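Local coordinates for protein versicolorin reductase (Brucella melitensis, PDB 4NIM) that probably catalyses an NAD(P)-dependent oxidation or reduction, as a member of the short-chain dehydrogenase/reductase family, at residues R188-A200 / R230-A242. Numbering follows the deposited sequence.
Sequences RIRVNSLNIGWMA and RLLDPAKVARAIA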
loop_
_atom_site.group_PDB
_atom_site.type_symbol
_atom_site.label_atom_id
_atom_site.label_comp_id
_atom_site.label_asym_id
_atom_site.label_seq_id
_atom_site.Cartn_x
_atom_site.Cartn_y
_atom_site.Cartn_z
ATOM N N ARG A 188 -5.805 3.711 -18.964
ATOM C CA ARG A 188 -6.156 4.757 -18.008
ATOM C C ARG A 188 -6.303 4.174 -16.603
ATOM O O ARG A 188 -7.128 4.638 -15.792
ATOM C CB ARG A 188 -7.404 5.541 -18.470
ATOM C CG ARG A 188 -7.138 6.311 -19.754
ATOM C CD ARG A 188 -8.286 7.250 -20.131
ATOM N NE ARG A 188 -9.186 6.618 -21.090
ATOM C CZ ARG A 188 -10.409 7.045 -21.395
ATOM N NH1 ARG A 188 -10.918 8.145 -20.838
ATOM N NH2 ARG A 188 -11.132 6.366 -22.282
ATOM N N ILE A 189 -5.499 3.136 -16.342
ATOM C CA ILE A 189 -5.336 2.608 -15.013
ATOM C C ILE A 189 -4.081 3.251 -14.449
ATOM O O ILE A 189 -2.982 3.122 -15.058
ATOM C CB ILE A 189 -5.201 1.074 -14.981
ATOM C CG1 ILE A 189 -6.455 0.419 -15.519
ATOM C CG2 ILE A 189 -4.894 0.630 -13.543
ATOM C CD1 ILE A 189 -6.305 -1.052 -15.920
ATOM N N ARG A 190 -4.210 3.908 -13.287
ATOM C CA ARG A 190 -3.122 4.743 -12.778
ATOM C C ARG A 190 -2.504 4.027 -11.604
ATOM O O ARG A 190 -3.237 3.408 -10.836
ATOM C CB ARG A 190 -3.623 6.110 -12.354
ATOM C CG ARG A 190 -4.238 6.830 -13.523
ATOM C CD ARG A 190 -4.662 8.231 -13.156
ATOM N NE ARG A 190 -5.566 8.267 -12.018
ATOM C CZ ARG A 190 -5.267 8.727 -10.796
ATOM N NH1 ARG A 190 -4.061 9.218 -10.496
ATOM N NH2 ARG A 190 -6.230 8.782 -9.874
ATOM N N VAL A 191 -1.180 3.994 -11.569
ATOM C CA VAL A 191 -0.419 3.328 -10.496
ATOM C C VAL A 191 0.686 4.258 -9.991
ATOM O O VAL A 191 1.623 4.584 -10.725
ATOM C CB VAL A 191 0.213 2.020 -10.976
ATOM C CG1 VAL A 191 0.749 1.221 -9.785
ATOM C CG2 VAL A 191 -0.800 1.187 -11.788
ATOM N N ASN A 192 0.597 4.634 -8.736
ATOM C CA ASN A 192 1.500 5.594 -8.147
ATOM C C ASN A 192 1.994 5.091 -6.820
ATOM O O ASN A 192 1.367 4.207 -6.182
ATOM C CB ASN A 192 0.810 6.931 -7.963
ATOM C CG ASN A 192 0.493 7.600 -9.270
ATOM O OD1 ASN A 192 1.376 8.073 -9.983
ATOM N ND2 ASN A 192 -0.785 7.682 -9.565
ATOM N N SER A 193 3.135 5.635 -6.411
ATOM C CA SER A 193 3.734 5.247 -5.151
ATOM C C SER A 193 3.886 6.400 -4.183
ATOM O O SER A 193 4.224 7.498 -4.580
ATOM C CB SER A 193 5.154 4.652 -5.433
ATOM O OG SER A 193 5.730 4.258 -4.202
ATOM N N LEU A 194 3.652 6.116 -2.913
ATOM C CA LEU A 194 3.882 7.074 -1.864
ATOM C C LEU A 194 4.973 6.505 -0.977
ATOM O O LEU A 194 4.798 5.429 -0.388
ATOM C CB LEU A 194 2.593 7.348 -1.066
ATOM C CG LEU A 194 2.743 8.498 -0.070
ATOM C CD1 LEU A 194 2.832 9.835 -0.789
ATOM C CD2 LEU A 194 1.556 8.492 0.905
ATOM N N ASN A 195 6.108 7.202 -0.905
ATOM C CA ASN A 195 7.290 6.625 -0.277
ATOM C C ASN A 195 7.470 7.282 1.080
ATOM O O ASN A 195 7.992 8.394 1.181
ATOM C CB ASN A 195 8.550 6.761 -1.128
ATOM C CG ASN A 195 8.521 5.869 -2.352
ATOM O OD1 ASN A 195 7.569 5.926 -3.136
ATOM N ND2 ASN A 195 9.583 5.087 -2.547
ATOM N N ILE A 196 7.076 6.562 2.112
ATOM C CA ILE A 196 6.921 7.159 3.432
ATOM C C ILE A 196 8.082 6.919 4.355
ATOM O O ILE A 196 8.882 5.965 4.215
ATOM C CB ILE A 196 5.597 6.715 4.129
ATOM C CG1 ILE A 196 5.555 5.201 4.377
ATOM C CG2 ILE A 196 4.398 7.163 3.332
ATOM C CD1 ILE A 196 4.422 4.795 5.304
ATOM N N GLY A 197 8.233 7.870 5.269
ATOM C CA GLY A 197 9.123 7.739 6.415
ATOM C C GLY A 197 8.555 6.791 7.459
ATOM O O GLY A 197 7.633 6.033 7.186
ATOM N N TRP A 198 9.099 6.856 8.656
ATOM C CA TRP A 198 8.692 5.932 9.713
ATOM C C TRP A 198 7.375 6.409 10.357
ATOM O O TRP A 198 7.173 7.605 10.598
ATOM C CB TRP A 198 9.774 5.827 10.762
ATOM C CG TRP A 198 11.027 5.209 10.269
ATOM C CD1 TRP A 198 12.271 5.737 10.337
ATOM C CD2 TRP A 198 11.160 3.927 9.634
ATOM N NE1 TRP A 198 13.202 4.861 9.791
ATOM C CE2 TRP A 198 12.540 3.746 9.339
ATOM C CE3 TRP A 198 10.256 2.918 9.276
ATOM C CZ2 TRP A 198 13.029 2.600 8.707
ATOM C CZ3 TRP A 198 10.751 1.772 8.630
ATOM C CH2 TRP A 198 12.118 1.631 8.349
ATOM N N MET A 199 6.493 5.469 10.632
ATOM C CA MET A 199 5.206 5.852 11.202
ATOM C C MET A 199 4.992 5.612 12.668
ATOM O O MET A 199 5.538 4.677 13.248
ATOM C CB MET A 199 4.110 5.191 10.438
ATOM C CG MET A 199 4.028 5.845 9.062
ATOM S SD MET A 199 2.384 5.544 8.484
ATOM C CE MET A 199 2.557 3.762 8.427
ATOM N N ALA A 200 4.119 6.472 13.217
ATOM C CA ALA A 200 3.594 6.319 14.553
ATOM C C ALA A 200 2.776 5.024 14.610
ATOM O O ALA A 200 3.248 4.031 15.171
ATOM C CB ALA A 200 2.745 7.537 14.941
ATOM N N ARG A 230 9.141 14.024 14.094
ATOM C CA ARG A 230 8.199 13.077 14.674
ATOM C C ARG A 230 7.978 11.892 13.758
ATOM O O ARG A 230 8.246 11.942 12.547
ATOM C CB ARG A 230 6.850 13.776 14.936
ATOM N N LEU A 231 7.476 10.811 14.326
ATOM C CA LEU A 231 7.004 9.731 13.502
ATOM C C LEU A 231 5.804 10.281 12.692
ATOM O O LEU A 231 5.165 11.225 13.112
ATOM C CB LEU A 231 6.656 8.545 14.386
ATOM C CG LEU A 231 7.867 7.926 15.088
ATOM C CD1 LEU A 231 7.414 7.052 16.245
ATOM C CD2 LEU A 231 8.715 7.123 14.111
ATOM N N LEU A 232 5.539 9.745 11.507
ATOM C CA LEU A 232 4.481 10.310 10.658
ATOM C C LEU A 232 3.112 9.941 11.210
ATOM O O LEU A 232 2.913 8.834 11.742
ATOM C CB LEU A 232 4.572 9.820 9.204
ATOM C CG LEU A 232 5.896 9.988 8.424
ATOM C CD1 LEU A 232 5.768 9.542 6.966
ATOM C CD2 LEU A 232 6.371 11.402 8.481
ATOM N N ASP A 233 2.164 10.848 11.030
ATOM C CA ASP A 233 0.783 10.645 11.463
ATOM C C ASP A 233 0.001 9.911 10.336
ATOM O O ASP A 233 -0.192 10.467 9.249
ATOM C CB ASP A 233 0.161 12.008 11.735
ATOM C CG ASP A 233 -1.287 11.919 12.207
ATOM O OD1 ASP A 233 -1.935 10.851 12.130
ATOM O OD2 ASP A 233 -1.788 12.940 12.652
ATOM N N PRO A 234 -0.486 8.683 10.611
ATOM C CA PRO A 234 -1.175 7.926 9.550
ATOM C C PRO A 234 -2.397 8.664 8.962
ATOM O O PRO A 234 -2.728 8.468 7.800
ATOM C CB PRO A 234 -1.608 6.626 10.245
ATOM C CG PRO A 234 -1.093 6.658 11.624
ATOM C CD PRO A 234 -0.430 7.966 11.901
ATOM N N ALA A 235 -3.071 9.500 9.762
ATOM C CA ALA A 235 -4.243 10.231 9.267
ATOM C C ALA A 235 -3.791 11.227 8.184
ATOM O O ALA A 235 -4.468 11.404 7.179
ATOM C CB ALA A 235 -4.992 10.937 10.389
ATOM N N LYS A 236 -2.604 11.810 8.334
ATOM C CA LYS A 236 -2.107 12.739 7.292
ATOM C C LYS A 236 -1.572 11.993 6.091
ATOM O O LYS A 236 -1.811 12.408 4.946
ATOM C CB LYS A 236 -1.077 13.723 7.846
ATOM C CG LYS A 236 -1.551 14.502 9.081
ATOM C CD LYS A 236 -2.931 15.145 8.912
ATOM C CE LYS A 236 -3.405 15.893 10.155
ATOM N NZ LYS A 236 -2.406 16.913 10.540
ATOM N N VAL A 237 -0.881 10.875 6.328
ATOM C CA VAL A 237 -0.457 10.020 5.229
ATOM C C VAL A 237 -1.674 9.560 4.402
ATOM O O VAL A 237 -1.650 9.606 3.172
ATOM C CB VAL A 237 0.350 8.784 5.689
ATOM C CG1 VAL A 237 0.764 7.959 4.490
ATOM C CG2 VAL A 237 1.591 9.181 6.498
ATOM N N ALA A 238 -2.755 9.191 5.082
ATOM C CA ALA A 238 -3.977 8.788 4.381
ATOM C C ALA A 238 -4.481 9.840 3.398
ATOM O O ALA A 238 -5.001 9.501 2.352
ATOM C CB ALA A 238 -5.063 8.395 5.361
ATOM N N ARG A 239 -4.303 11.105 3.731
ATOM C CA ARG A 239 -4.718 12.204 2.867
ATOM C C ARG A 239 -3.971 12.209 1.548
ATOM O O ARG A 239 -4.564 12.442 0.509
ATOM C CB ARG A 239 -4.625 13.549 3.594
ATOM C CG ARG A 239 -5.747 13.675 4.640
ATOM C CD ARG A 239 -5.778 15.019 5.372
ATOM N NE ARG A 239 -4.430 15.548 5.460
ATOM C CZ ARG A 239 -4.078 16.676 6.084
ATOM N NH1 ARG A 239 -4.984 17.401 6.755
ATOM N NH2 ARG A 239 -2.799 17.038 6.047
ATOM N N ALA A 240 -2.684 11.921 1.592
ATOM C CA ALA A 240 -1.875 11.848 0.374
ATOM C C ALA A 240 -2.294 10.642 -0.464
ATOM O O ALA A 240 -2.373 10.705 -1.688
ATOM C CB ALA A 240 -0.403 11.771 0.752
ATOM N N ILE A 241 -2.597 9.548 0.205
ATOM C CA ILE A 241 -3.107 8.377 -0.479
ATOM C C ILE A 241 -4.421 8.684 -1.179
ATOM O O ILE A 241 -4.604 8.331 -2.370
ATOM C CB ILE A 241 -3.260 7.190 0.500
ATOM C CG1 ILE A 241 -1.849 6.699 0.949
ATOM C CG2 ILE A 241 -4.011 6.029 -0.157
ATOM C CD1 ILE A 241 -1.887 5.632 2.017
ATOM N N ALA A 242 -5.367 9.292 -0.456
ATOM C CA ALA A 242 -6.610 9.690 -1.068
ATOM C C ALA A 242 -6.443 10.555 -2.325
ATOM O O ALA A 242 -7.145 10.329 -3.350
ATOM C CB ALA A 242 -7.515 10.373 -0.046
#
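Leu232 and Met199 pair through their backbones in a single bridge of parallel pattern that ties the loop following strand 190-196 to the lead-in of helix 234-245. Two nearly straight bonds join Leu232 to the residues on either side of Met199: Leu232 N gives to Trp198 O at 2.8 Å, and Ala200 N gives to Leu232 O at 3.0 Å, each donor lying in the plane of its carbonyl. Along the Leu232 side chain, CB lies 4.0 Å from Met199 CG, the two side chains crossing at about a right angle; CG sits by the Trp198 carbonyl; CD1 ends against Gly197, 3.4 Å from Gly197 N, and also reaches Ile196 CB. On the helix, Val237 CG1 takes over, placed anti to the backbone N (chi1 -179°), where it packs 3.7 Å from Leu194 CD2 and touches Ile196 CG2. The same Leu194 methyl meets Ala240 CB and Ile241 CG1. Asp233, the N-cap, accepts from Ala235 N through OD1, 3.0 Å away. Leu27 of helix 26-37 touches both Met199 and Val237, and Phe259 of the neighbouring strand touches Leu194 and Val237. The helix runs antiparallel to strand 190-196, at 160°, over the parallel sheet of this Rossmann fold, and the chemistry divides: backbone bonds fix the register at the partly exposed bridge, while apolar contacts seat the helix on the buried side chains of Leu194 and Ile196.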